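Local coordinates for protein amidase, hydantoinase/carbamoylase family (Paraburkholderia phymatum, PDB 6C0D) that probably hydrolyses N-carbamoyl-L-amino acids to the free amino acids, as a zinc-dependent, homodimeric member of the peptidase M20 family, at residues Pro82-Gly87 with Arg411-Ile416; Pro195-Gly200 with Glu395-Gln400; Ala207-Val212 with Ile402-Glu407; Val336-Ala341 with His367-Ile372; His345-Ala350 with Trp358-Ser363. All coordinates share one frame; numbering follows the deposited sequence.

Contact 1: Pro82-Gly87 with Arg411-Ile416. With SO4 (sulfate ion), chain D.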
# COMPACT_ATOMS: atom_id res chain seq x y z
N PRO A 82 23.47 5.63 -49.88
CA PRO A 82 23.22 5.47 -48.44
C PRO A 82 21.95 6.17 -48.01
O PRO A 82 21.60 7.24 -48.52
CB PRO A 82 24.44 6.12 -47.78
CG PRO A 82 24.92 7.13 -48.79
CD PRO A 82 24.63 6.51 -50.15
N ALA A 83 21.30 5.60 -47.00
CA ALA A 83 19.98 6.04 -46.58
C ALA A 83 19.99 6.49 -45.13
O ALA A 83 20.69 5.93 -44.28
CB ALA A 83 18.93 4.93 -46.76
N LEU A 84 19.19 7.51 -44.86
CA LEU A 84 18.83 7.92 -43.52
C LEU A 84 17.43 7.40 -43.22
O LEU A 84 16.51 7.64 -44.00
CB LEU A 84 18.87 9.45 -43.42
CG LEU A 84 18.21 10.09 -42.18
CD1 LEU A 84 19.01 9.71 -40.95
CD2 LEU A 84 18.21 11.61 -42.37
N VAL A 85 17.26 6.72 -42.09
CA VAL A 85 15.95 6.22 -41.65
C VAL A 85 15.40 7.19 -40.60
O VAL A 85 16.11 7.53 -39.64
CB VAL A 85 16.06 4.80 -41.06
CG1 VAL A 85 14.68 4.26 -40.65
CG2 VAL A 85 16.77 3.84 -42.03
N ILE A 86 14.17 7.66 -40.78
CA ILE A 86 13.54 8.56 -39.81
C ILE A 86 12.24 7.91 -39.38
O ILE A 86 11.43 7.51 -40.22
CB ILE A 86 13.26 9.96 -40.39
CG1 ILE A 86 14.50 10.50 -41.11
CG2 ILE A 86 12.77 10.90 -39.26
CD1 ILE A 86 14.25 11.81 -41.84
N GLY A 87 12.01 7.83 -38.07
CA GLY A 87 10.74 7.25 -37.68
C GLY A 87 10.52 7.29 -36.19
O GLY A 87 11.22 7.98 -35.45
N ARG A 411 16.19 20.22 -41.54
CA ARG A 411 17.50 20.81 -41.82
C ARG A 411 18.62 19.86 -41.42
O ARG A 411 19.55 19.62 -42.20
CB ARG A 411 17.64 22.16 -41.11
CG ARG A 411 18.98 22.85 -41.38
CD ARG A 411 19.10 24.18 -40.62
NE ARG A 411 20.44 24.76 -40.72
CZ ARG A 411 20.75 25.76 -41.55
NH1 ARG A 411 19.81 26.28 -42.32
NH2 ARG A 411 21.98 26.25 -41.58
N ALA A 412 18.55 19.30 -40.22
CA ALA A 412 19.55 18.33 -39.79
C ALA A 412 19.57 17.11 -40.71
O ALA A 412 20.64 16.58 -41.03
CB ALA A 412 19.26 17.88 -38.36
N ALA A 413 18.39 16.62 -41.11
CA ALA A 413 18.34 15.45 -41.99
C ALA A 413 19.04 15.74 -43.31
O ALA A 413 19.74 14.88 -43.84
CB ALA A 413 16.90 15.04 -42.26
N ALA A 414 18.84 16.94 -43.85
CA ALA A 414 19.53 17.32 -45.08
C ALA A 414 21.04 17.25 -44.91
O ALA A 414 21.76 16.79 -45.80
CB ALA A 414 19.11 18.73 -45.51
N ARG A 415 21.54 17.75 -43.77
CA ARG A 415 22.98 17.77 -43.53
C ARG A 415 23.51 16.38 -43.25
O ARG A 415 24.60 16.02 -43.70
CB ARG A 415 23.31 18.69 -42.35
CG ARG A 415 22.97 20.16 -42.58
CD ARG A 415 23.83 20.76 -43.67
NE ARG A 415 25.26 20.52 -43.46
CZ ARG A 415 26.01 21.14 -42.55
NH1 ARG A 415 25.47 22.04 -41.73
NH2 ARG A 415 27.30 20.85 -42.44
N ILE A 416 22.76 15.59 -42.47
CA ILE A 416 23.16 14.22 -42.16
C ILE A 416 23.23 13.40 -43.44
O ILE A 416 24.23 12.71 -43.71
CB ILE A 416 22.17 13.59 -41.17
CG1 ILE A 416 22.33 14.21 -39.78
CG2 ILE A 416 22.37 12.05 -41.12
CD1 ILE A 416 21.12 13.95 -38.85
S SO4 D . 25.17 25.73 -39.96
O1 SO4 D . 25.82 26.17 -38.72
O2 SO4 D . 23.86 26.35 -40.07
O3 SO4 D . 26.00 26.11 -41.10
O4 SO4 D . 25.02 24.28 -39.93
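In the alpha/beta metal-binding domain of this M20 hydrolase, Leu84 and Ile86 of strand 83-88 pack on the C-terminal helix 399-419. The local axes come within 9.7 Å and run nearly antiparallel, at 154°. Leu84 carries most of the contact. Its CG stands anti to the backbone N (chi1 166°), and this sends both methyl branches across to the helix. CD2 meets Ala413 CB at 3.7 Å. CD1 reaches CG2 of Ile416 at 4.1 Å, and these two side chains cross at about a right angle. Ile86, two residues further along the same strand face, brings its CD1 to within 4.2 Å of Ala413 CB. The small methyl of Ala413 therefore sits against the ends of both strand side chains. All four residues are buried, and the joint is purely apolar. Leu84 also touches Ala191 of strand 189-198, and Ala412 packs on Leu346 of helix 340-353. On the outer side of the helix, Arg411 and Arg415 point to one sulfate, probably from the crystallisation liquor. The contact of Arg411 is too short to be trusted in detail. Arg415 meets the ion with its guanidinium edge, NH1 being 2.9 Å from sulfate O4.

Contact 2: Pro195-Gly200 with Glu395-Gln400. With ZN (zinc ion), chain B.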
# COMPACT_ATOMS: atom_id res chain seq x y z
N PRO A 195 12.59 11.77 -33.98
CA PRO A 195 12.01 12.90 -33.23
C PRO A 195 10.96 12.38 -32.26
O PRO A 195 10.28 11.40 -32.53
CB PRO A 195 11.35 13.76 -34.33
CG PRO A 195 11.86 13.17 -35.68
CD PRO A 195 12.09 11.71 -35.36
N HIS A 196 10.83 13.05 -31.11
CA HIS A 196 9.85 12.61 -30.12
C HIS A 196 9.46 13.80 -29.23
O HIS A 196 10.27 14.70 -29.01
CB HIS A 196 10.45 11.47 -29.27
CG HIS A 196 9.44 10.57 -28.63
ND1 HIS A 196 8.73 10.94 -27.50
CD2 HIS A 196 9.06 9.30 -28.92
CE1 HIS A 196 7.93 9.95 -27.15
NE2 HIS A 196 8.10 8.95 -27.99
N ILE A 197 8.24 13.78 -28.68
CA ILE A 197 7.88 14.77 -27.68
C ILE A 197 8.56 14.44 -26.36
O ILE A 197 8.96 13.29 -26.11
CB ILE A 197 6.35 14.86 -27.48
CG1 ILE A 197 5.83 13.50 -26.98
CG2 ILE A 197 5.66 15.28 -28.75
CD1 ILE A 197 4.49 13.58 -26.27
N GLU A 198 8.64 15.44 -25.49
CA GLU A 198 8.90 15.23 -24.07
C GLU A 198 7.90 16.07 -23.27
O GLU A 198 7.96 17.30 -23.31
CB GLU A 198 10.33 15.62 -23.70
CG GLU A 198 10.65 15.15 -22.30
CD GLU A 198 11.69 15.97 -21.56
OE1 GLU A 198 12.64 15.32 -21.09
OE2 GLU A 198 11.54 17.22 -21.40
N GLN A 199 7.00 15.39 -22.56
CA GLN A 199 6.09 16.00 -21.60
C GLN A 199 6.66 16.02 -20.18
O GLN A 199 6.16 16.77 -19.33
CB GLN A 199 4.75 15.24 -21.62
CG GLN A 199 3.67 15.70 -20.65
CD GLN A 199 2.45 14.81 -20.70
OE1 GLN A 199 1.37 15.23 -21.12
NE2 GLN A 199 2.60 13.56 -20.26
N GLY A 200 7.73 15.25 -19.93
CA GLY A 200 8.20 15.04 -18.56
C GLY A 200 8.53 16.32 -17.82
O GLY A 200 8.20 16.46 -16.63
N GLU A 395 -2.07 15.40 -23.13
CA GLU A 395 -0.76 15.66 -23.72
C GLU A 395 -0.88 16.53 -24.97
O GLU A 395 -1.77 16.31 -25.80
CB GLU A 395 -0.08 14.33 -24.04
CG GLU A 395 0.98 14.35 -25.13
CD GLU A 395 1.27 12.94 -25.66
OE1 GLU A 395 1.07 12.71 -26.88
OE2 GLU A 395 1.69 12.08 -24.86
N ASP A 396 -0.00 17.53 -25.10
CA ASP A 396 -0.13 18.47 -26.21
C ASP A 396 1.13 19.32 -26.38
O ASP A 396 1.93 19.47 -25.46
CB ASP A 396 -1.35 19.39 -26.04
CG ASP A 396 -1.91 19.87 -27.37
OD1 ASP A 396 -1.38 19.46 -28.43
OD2 ASP A 396 -2.88 20.65 -27.36
N THR A 397 1.26 19.90 -27.58
CA THR A 397 2.37 20.77 -27.98
C THR A 397 1.81 21.85 -28.89
O THR A 397 1.01 21.54 -29.78
CB THR A 397 3.46 19.97 -28.70
OG1 THR A 397 3.97 18.94 -27.84
CG2 THR A 397 4.59 20.89 -29.12
N ALA A 398 2.20 23.11 -28.67
CA ALA A 398 1.72 24.20 -29.53
C ALA A 398 2.05 23.91 -30.99
O ALA A 398 3.12 23.37 -31.29
CB ALA A 398 2.35 25.53 -29.12
N GLU A 399 1.13 24.26 -31.89
CA GLU A 399 1.36 23.94 -33.31
C GLU A 399 2.64 24.57 -33.82
O GLU A 399 3.38 23.95 -34.60
CB GLU A 399 0.18 24.39 -34.17
CG GLU A 399 -1.11 23.61 -33.89
CD GLU A 399 -2.13 23.67 -35.02
OE1 GLU A 399 -1.98 24.46 -35.97
OE2 GLU A 399 -3.10 22.89 -34.95
N GLN A 400 2.94 25.81 -33.43
CA GLN A 400 4.17 26.44 -33.90
C GLN A 400 5.41 25.70 -33.40
O GLN A 400 6.47 25.74 -34.04
CB GLN A 400 4.21 27.91 -33.46
CG GLN A 400 4.01 28.11 -31.97
CD GLN A 400 4.32 29.52 -31.53
OE1 GLN A 400 5.48 29.93 -31.49
NE2 GLN A 400 3.28 30.28 -31.20
ZN ZN B . 7.05 7.09 -27.73
O HOH W 1 6.87 6.33 -25.77
O HOH W 2 9.12 6.21 -27.89
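Beside the zinc site, Ile197 on strand 189-198 and Gln199 just past its end meet Glu395 and Thr397, which lead into helix 399-419. Ile197 CD1 lies over the carboxylate of Glu395, 3.3 Å from its CD. This close approach of a methyl to a carboxylate is to be read with caution, because Glu395 is poorly ordered. With chi1 at 61°, Ile197 CG1 lies between its backbone N and carbonyl carbon, which carries CD1 over to the carboxylate. The polar end of Glu395 has its own partners: OE1 accepts from the backbone N of Leu99 and of zinc ligand Asp100. The other branch of Ile197, CG2, stands 4.1 Å from Thr397 OG1, a hydroxyl hydrogen-bonded to Pro384 O. This is the active-site end of the M20 metal-binding domain. One residue before Ile197, His196 points to the metal, with NE2 2.1 Å from zinc. His89, Asp100 and two waters also bind the ion. The ring of His196 is held by a nearly straight bond, ND1 to Ile197 O at 2.7 Å and 176°. That oxygen is met on a lone pair, in the carbonyl plane. Gln199 is exposed and poorly ordered, so its approach to Glu395 CB through OE1 is doubtful.

Contact 3: Ala207-Val212 with Ile402-Glu407. With EDO (1,2-ethanediol), chain J.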
# COMPACT_ATOMS: atom_id res chain seq x y z
N ALA A 207 12.00 26.17 -20.38
CA ALA A 207 11.32 27.04 -21.34
C ALA A 207 12.00 27.04 -22.70
O ALA A 207 11.85 28.00 -23.47
CB ALA A 207 11.17 28.48 -20.81
N LYS A 208 12.74 25.98 -23.01
CA LYS A 208 13.37 25.83 -24.33
C LYS A 208 12.42 25.08 -25.26
O LYS A 208 11.44 24.47 -24.84
CB LYS A 208 14.69 25.06 -24.23
CG LYS A 208 15.72 25.63 -23.28
CD LYS A 208 16.45 26.80 -23.87
CE LYS A 208 17.77 27.01 -23.15
NZ LYS A 208 18.39 28.31 -23.46
N LEU A 209 12.74 25.11 -26.56
CA LEU A 209 11.87 24.57 -27.58
C LEU A 209 12.41 23.29 -28.23
O LEU A 209 11.63 22.58 -28.87
CB LEU A 209 11.62 25.62 -28.68
CG LEU A 209 11.02 26.95 -28.18
CD1 LEU A 209 10.77 27.91 -29.35
CD2 LEU A 209 9.72 26.68 -27.39
N ILE A 210 13.71 23.02 -28.13
CA ILE A 210 14.34 21.92 -28.87
C ILE A 210 15.32 21.24 -27.95
O ILE A 210 16.17 21.91 -27.35
CB ILE A 210 15.09 22.41 -30.12
CG1 ILE A 210 14.14 23.08 -31.12
CG2 ILE A 210 15.89 21.24 -30.77
CD1 ILE A 210 13.14 22.14 -31.79
N GLY A 211 15.24 19.91 -27.85
CA GLY A 211 16.26 19.19 -27.09
C GLY A 211 17.04 18.24 -27.98
O GLY A 211 16.45 17.50 -28.78
N VAL A 212 18.37 18.27 -27.88
CA VAL A 212 19.24 17.34 -28.60
C VAL A 212 19.63 16.26 -27.61
O VAL A 212 20.32 16.54 -26.63
CB VAL A 212 20.48 18.05 -29.14
CG1 VAL A 212 21.44 17.01 -29.82
CG2 VAL A 212 20.08 19.16 -30.14
N ILE A 402 5.41 22.30 -32.87
CA ILE A 402 5.44 21.11 -33.72
C ILE A 402 6.11 21.43 -35.06
O ILE A 402 6.95 20.66 -35.56
CB ILE A 402 4.01 20.58 -33.94
CG1 ILE A 402 3.37 20.17 -32.61
CG2 ILE A 402 4.02 19.41 -34.97
CD1 ILE A 402 1.85 19.87 -32.70
N VAL A 403 5.75 22.57 -35.65
CA VAL A 403 6.34 23.00 -36.91
C VAL A 403 7.83 23.26 -36.76
O VAL A 403 8.64 22.82 -37.58
CB VAL A 403 5.61 24.25 -37.44
CG1 VAL A 403 6.38 24.88 -38.62
CG2 VAL A 403 4.19 23.87 -37.84
N LEU A 404 8.23 24.00 -35.71
CA LEU A 404 9.66 24.28 -35.53
C LEU A 404 10.47 22.99 -35.36
O LEU A 404 11.56 22.85 -35.95
CB LEU A 404 9.87 25.20 -34.32
CG LEU A 404 11.33 25.47 -33.96
CD1 LEU A 404 12.06 26.18 -35.12
CD2 LEU A 404 11.47 26.29 -32.66
N GLY A 405 9.96 22.04 -34.58
CA GLY A 405 10.66 20.77 -34.43
C GLY A 405 10.91 20.10 -35.77
O GLY A 405 11.98 19.54 -36.01
N CYS A 406 9.92 20.16 -36.66
CA CYS A 406 10.08 19.51 -37.96
C CYS A 406 11.05 20.29 -38.84
O CYS A 406 11.82 19.70 -39.59
CB CYS A 406 8.73 19.38 -38.65
SG CYS A 406 8.77 18.18 -40.04
N GLU A 407 11.01 21.63 -38.77
CA GLU A 407 11.99 22.43 -39.50
C GLU A 407 13.42 22.10 -39.07
O GLU A 407 14.32 21.97 -39.91
CB GLU A 407 11.70 23.93 -39.28
CG GLU A 407 10.43 24.37 -40.02
CD GLU A 407 10.02 25.80 -39.69
OE1 GLU A 407 10.36 26.27 -38.60
OE2 GLU A 407 9.36 26.45 -40.51
C1 EDO J . 8.66 25.63 -24.11
O1 EDO J . 9.17 24.68 -23.17
C2 EDO J . 7.14 25.75 -24.04
O2 EDO J . 6.82 27.07 -23.54
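Apolar side-chain packing makes up most of this contact between residues 207-212 and helix 399-419. Leu209 and Leu404 meet with their side chains crossed at about a right angle. CD1 of Leu209 touches CD2 of Leu404 at 3.8 Å. The same Leu404 methyl also lies 4.0 Å from Leu209 CB, so one branch rests along the base of its partner. Leu404 has its CG anti to the backbone N (chi1 176°), which swings CD2 out to Leu209. The end of Ile210 reaches further in, with CD1 4.4 Å from Leu404 CG.

The second kind of contact is side chain to backbone. Ile210 CD1 rests on the helix at Gly405, 3.9 Å from its CA. Gly405 has no side chain, and the two segments come closest in backbone at this pair, with 6.8 Å between the CA atoms.

Polar bonding lies to one side. A 1,2-ethanediol, probably from the crystallisation liquor, gives a hydrogen bond from O1 to Lys208 O, and its carbon C1 touches Leu209 CD2.

Ala207 closes helix 202-206 with a Schellman motif, and strand 210-227 begins at Ile210. This strand pairs with strand 358-363, whose Trp358 also touches Ile210. Helix 399-419 has further neighbours: Val403 packs on helix 18-30, and Cys406 on both that helix and helix 102-117.

Contact 4: Val336-Ala341 with His367-Ile372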
# COMPACT_ATOMS: atom_id res chain seq x y z
N VAL A 336 22.42 4.20 -23.25
CA VAL A 336 22.70 4.04 -24.67
C VAL A 336 22.97 5.44 -25.22
O VAL A 336 22.07 6.28 -25.24
CB VAL A 336 21.56 3.35 -25.44
CG1 VAL A 336 21.85 3.37 -26.95
CG2 VAL A 336 21.40 1.89 -24.97
N THR A 337 24.21 5.69 -25.65
CA THR A 337 24.53 7.03 -26.13
C THR A 337 24.02 7.23 -27.55
O THR A 337 24.02 6.30 -28.36
CB THR A 337 26.04 7.27 -26.10
OG1 THR A 337 26.66 6.39 -27.03
CG2 THR A 337 26.61 6.98 -24.72
N MET A 338 23.61 8.46 -27.85
CA MET A 338 23.29 8.80 -29.23
C MET A 338 24.57 9.17 -29.96
O MET A 338 25.53 9.67 -29.35
CB MET A 338 22.28 9.96 -29.28
CG MET A 338 20.95 9.65 -28.55
SD MET A 338 19.94 8.40 -29.35
CE MET A 338 20.47 6.86 -28.51
N ASP A 339 24.59 8.92 -31.27
CA ASP A 339 25.81 9.11 -32.05
C ASP A 339 26.29 10.55 -31.94
O ASP A 339 25.51 11.49 -32.13
CB ASP A 339 25.54 8.77 -33.52
CG ASP A 339 26.80 8.82 -34.35
OD1 ASP A 339 27.51 7.79 -34.38
OD2 ASP A 339 27.07 9.89 -34.93
N ALA A 340 27.59 10.74 -31.63
CA ALA A 340 28.08 12.10 -31.37
C ALA A 340 28.04 12.99 -32.61
O ALA A 340 27.69 14.18 -32.53
CB ALA A 340 29.51 12.04 -30.82
N ALA A 341 28.40 12.46 -33.78
CA ALA A 341 28.35 13.30 -34.98
C ALA A 341 26.90 13.64 -35.37
O ALA A 341 26.62 14.77 -35.78
CB ALA A 341 29.12 12.62 -36.14
N HIS A 367 12.97 4.32 -25.76
CA HIS A 367 12.48 4.55 -27.12
C HIS A 367 13.07 3.49 -28.04
O HIS A 367 14.07 2.86 -27.71
CB HIS A 367 12.90 5.93 -27.67
CG HIS A 367 12.47 7.07 -26.82
ND1 HIS A 367 11.16 7.50 -26.77
CD2 HIS A 367 13.16 7.87 -25.97
CE1 HIS A 367 11.06 8.51 -25.92
NE2 HIS A 367 12.26 8.76 -25.43
N ASP A 368 12.44 3.32 -29.21
CA ASP A 368 13.01 2.44 -30.23
C ASP A 368 14.46 2.80 -30.54
O ASP A 368 15.26 1.91 -30.88
CB ASP A 368 12.19 2.51 -31.52
CG ASP A 368 10.84 1.84 -31.37
OD1 ASP A 368 10.82 0.64 -31.03
OD2 ASP A 368 9.81 2.52 -31.57
N ALA A 369 14.83 4.08 -30.44
CA ALA A 369 16.20 4.49 -30.74
C ALA A 369 17.22 3.77 -29.87
O ALA A 369 18.37 3.60 -30.28
CB ALA A 369 16.35 6.00 -30.57
N GLN A 370 16.84 3.36 -28.66
CA GLN A 370 17.82 2.67 -27.82
C GLN A 370 18.16 1.30 -28.39
O GLN A 370 19.27 0.79 -28.17
CB GLN A 370 17.31 2.54 -26.38
CG GLN A 370 16.37 1.41 -26.15
CD GLN A 370 15.70 1.51 -24.80
OE1 GLN A 370 15.51 2.60 -24.29
NE2 GLN A 370 15.34 0.36 -24.22
N VAL A 371 17.22 0.68 -29.10
CA VAL A 371 17.48 -0.60 -29.77
C VAL A 371 18.30 -0.39 -31.04
O VAL A 371 19.28 -1.10 -31.30
CB VAL A 371 16.14 -1.31 -30.07
CG1 VAL A 371 16.35 -2.53 -30.99
CG2 VAL A 371 15.44 -1.72 -28.77
N ILE A 372 17.89 0.58 -31.85
CA ILE A 372 18.53 0.78 -33.15
C ILE A 372 19.96 1.29 -32.98
O ILE A 372 20.86 0.90 -33.73
CB ILE A 372 17.66 1.71 -34.01
CG1 ILE A 372 16.38 0.96 -34.40
CG2 ILE A 372 18.42 2.21 -35.27
CD1 ILE A 372 15.24 1.87 -34.76
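The flat amide of Gln370 turns away from Val336, although its backbone and CB lie against that residue. Its OE1 accepts a weak bond from His367 N, 3.4 Å long, and its NE2 gives another weak bond to Glu333 OE1. With chi1 at 82°, the Gln370 chain is carried back over the start of its own helix. The other flat group, the ring of His367, meets the ring of zinc ligand His196 with the planes at about 55°. Its NE2 makes a weak bond with Ser363 OG. Across the contact, Val336 uses both methyls. CG1 lies 3.8 Å from Gln370 O and CG2 4.0 Å from the same oxygen. That oxygen also accepts a hydrogen bond from Gln374 NE2. In the M20 metal-binding domain, these parts are the short strand 336-337, which pairs with strand 210-227, and the short helix 368-372. Ile216 of strand 210-227 touches Met338, Ala369 and Gln370. Met338 comes in by its end. Its chain is bent at chi1 and chi2, both near -65°, so that SD stands 4.5 Å from Ala369 CB. CE is 4.3 Å from Ala369 O. Asp339 then caps helix 340-353, its OD2 accepting from Leu342 N.

Contact 5: His345-Ala350 with Trp358-Ser363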
# COMPACT_ATOMS: atom_id res chain seq x y z
N HIS A 345 25.11 17.39 -35.83
CA HIS A 345 24.23 17.88 -36.89
C HIS A 345 22.92 18.42 -36.33
O HIS A 345 22.43 19.46 -36.79
CB HIS A 345 23.94 16.78 -37.92
CG HIS A 345 25.10 16.46 -38.80
ND1 HIS A 345 25.57 17.33 -39.77
CD2 HIS A 345 25.88 15.36 -38.87
CE1 HIS A 345 26.59 16.77 -40.40
NE2 HIS A 345 26.80 15.57 -39.87
N LEU A 346 22.32 17.72 -35.36
CA LEU A 346 21.09 18.24 -34.77
C LEU A 346 21.35 19.57 -34.07
O LEU A 346 20.55 20.50 -34.19
CB LEU A 346 20.50 17.23 -33.77
CG LEU A 346 19.96 15.91 -34.33
CD1 LEU A 346 19.53 15.01 -33.19
CD2 LEU A 346 18.76 16.15 -35.23
N ALA A 347 22.46 19.67 -33.33
CA ALA A 347 22.75 20.90 -32.60
C ALA A 347 22.99 22.07 -33.56
O ALA A 347 22.57 23.20 -33.28
CB ALA A 347 23.96 20.71 -31.68
N GLN A 348 23.69 21.82 -34.67
CA GLN A 348 23.92 22.87 -35.66
C GLN A 348 22.60 23.35 -36.25
O GLN A 348 22.38 24.57 -36.41
CB GLN A 348 24.88 22.38 -36.76
CG GLN A 348 26.32 22.25 -36.19
CD GLN A 348 27.22 21.30 -36.99
OE1 GLN A 348 26.78 20.56 -37.85
NE2 GLN A 348 28.50 21.31 -36.65
N ALA A 349 21.69 22.43 -36.56
CA ALA A 349 20.39 22.84 -37.09
C ALA A 349 19.57 23.58 -36.04
O ALA A 349 18.86 24.55 -36.36
CB ALA A 349 19.61 21.62 -37.59
N ALA A 350 19.64 23.12 -34.79
CA ALA A 350 18.89 23.78 -33.72
C ALA A 350 19.41 25.19 -33.49
O ALA A 350 18.63 26.12 -33.26
CB ALA A 350 18.97 22.96 -32.42
N TRP A 358 17.46 26.03 -27.57
CA TRP A 358 17.70 24.60 -27.62
C TRP A 358 18.72 24.19 -26.55
O TRP A 358 19.48 25.02 -26.04
CB TRP A 358 18.19 24.16 -29.01
CG TRP A 358 19.58 24.63 -29.31
CD1 TRP A 358 19.96 25.86 -29.81
CD2 TRP A 358 20.80 23.89 -29.11
NE1 TRP A 358 21.34 25.92 -29.92
CE2 TRP A 358 21.87 24.72 -29.50
CE3 TRP A 358 21.07 22.60 -28.63
CZ2 TRP A 358 23.22 24.30 -29.43
CZ3 TRP A 358 22.41 22.18 -28.56
CH2 TRP A 358 23.46 23.04 -28.94
N MET A 359 18.71 22.90 -26.19
CA MET A 359 19.70 22.40 -25.23
C MET A 359 19.99 20.93 -25.47
O MET A 359 19.16 20.20 -26.02
CB MET A 359 19.23 22.57 -23.77
CG MET A 359 17.92 21.79 -23.47
SD MET A 359 17.14 22.16 -21.87
CE MET A 359 18.19 21.23 -20.79
N HIS A 360 21.17 20.50 -25.04
CA HIS A 360 21.45 19.07 -24.89
C HIS A 360 20.78 18.56 -23.62
O HIS A 360 20.68 19.27 -22.61
CB HIS A 360 22.95 18.80 -24.78
CG HIS A 360 23.71 18.98 -26.06
ND1 HIS A 360 24.38 20.13 -26.37
CD2 HIS A 360 23.94 18.11 -27.08
CE1 HIS A 360 24.97 19.99 -27.55
NE2 HIS A 360 24.72 18.77 -28.00
N MET A 361 20.36 17.29 -23.66
CA MET A 361 19.70 16.70 -22.49
C MET A 361 19.61 15.19 -22.67
O MET A 361 19.54 14.71 -23.80
CB MET A 361 18.28 17.27 -22.32
CG MET A 361 17.45 17.06 -23.60
SD MET A 361 15.80 17.84 -23.47
CE MET A 361 15.02 16.76 -22.28
N PRO A 362 19.60 14.42 -21.59
CA PRO A 362 19.33 12.99 -21.72
C PRO A 362 17.86 12.75 -21.96
O PRO A 362 17.00 13.61 -21.69
CB PRO A 362 19.76 12.43 -20.36
CG PRO A 362 19.40 13.58 -19.40
CD PRO A 362 19.77 14.83 -20.18
N SER A 363 17.56 11.55 -22.47
CA SER A 363 16.19 11.04 -22.50
C SER A 363 15.95 10.18 -21.27
O SER A 363 16.56 9.12 -21.11
CB SER A 363 15.92 10.22 -23.76
OG SER A 363 14.65 9.58 -23.63
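Residues 345-350 form part of helix 340-353, and residues 358-363 are a strand that follows it after a short connection. The two run nearly antiparallel, with local axes at 159° and a closest approach of 9.1 Å. The backbones come nearest where the chain turns back, at Ala350 and Trp358, whose CA atoms are 6.3 Å apart.

Trp358 bridges the helix and the strand. Its CG sits between the backbone N and the carbonyl carbon (chi1 71°), which lays the indole along the helix with one face against it. Ala350 CB stands over the five-membered ring in a CH-pi contact, 3.9 Å from the ring centroid. It is 3.6 Å from Trp358 CG. One turn earlier, Ala347 CB touches the far end of the six-membered ring, 3.6 Å from Trp358 CH2. The backbone O of Ala347 lies over the same face as Ala350 CB, offset toward the rim. The small alanines let the ring lie close to the helix. The indole N-H has a partner of its own, since NE1 bonds to Asp351 OD1 and this fixes the ring rotation. At the indole edge, in its plane, lies His360 CE1. His360 NE2 approaches Ala347 CB at 4.2 Å.

Other neighbours place the pair. Strand 358-363 lies parallel to strand 210-227, and Leu346 and Ala349 pack on Ala412 of helix 399-419. A helix packed through its alanines on an aromatic strand residue fits the alpha/beta architecture of the M20 metal-binding domain, to which this contact belongs, away from the zinc site.

Overall arrangement
Following the chain from the N terminus, strand 83-88 opens the widest loop, which contact 1 closes on helix 399-419 near the C terminus. All the other contacts fall within it. Contacts 2 and 3 start from residues 195-200 and 207-212 and end on the approach to that helix and on its earlier turns, so their loops cross. Contact 4 closes a short loop inside both, and contact 5 closes a shorter one inside contact 4. Helix 399-419 is tied to strands 83-88 and 210-227, and the loop leading into it to strand 189-198. Contact 5 bridges to contact 3 through backbone pairing of Met359 with Ile210 and Val212. Contacts 2 and 4 meet at His196 and His367, beside the zinc.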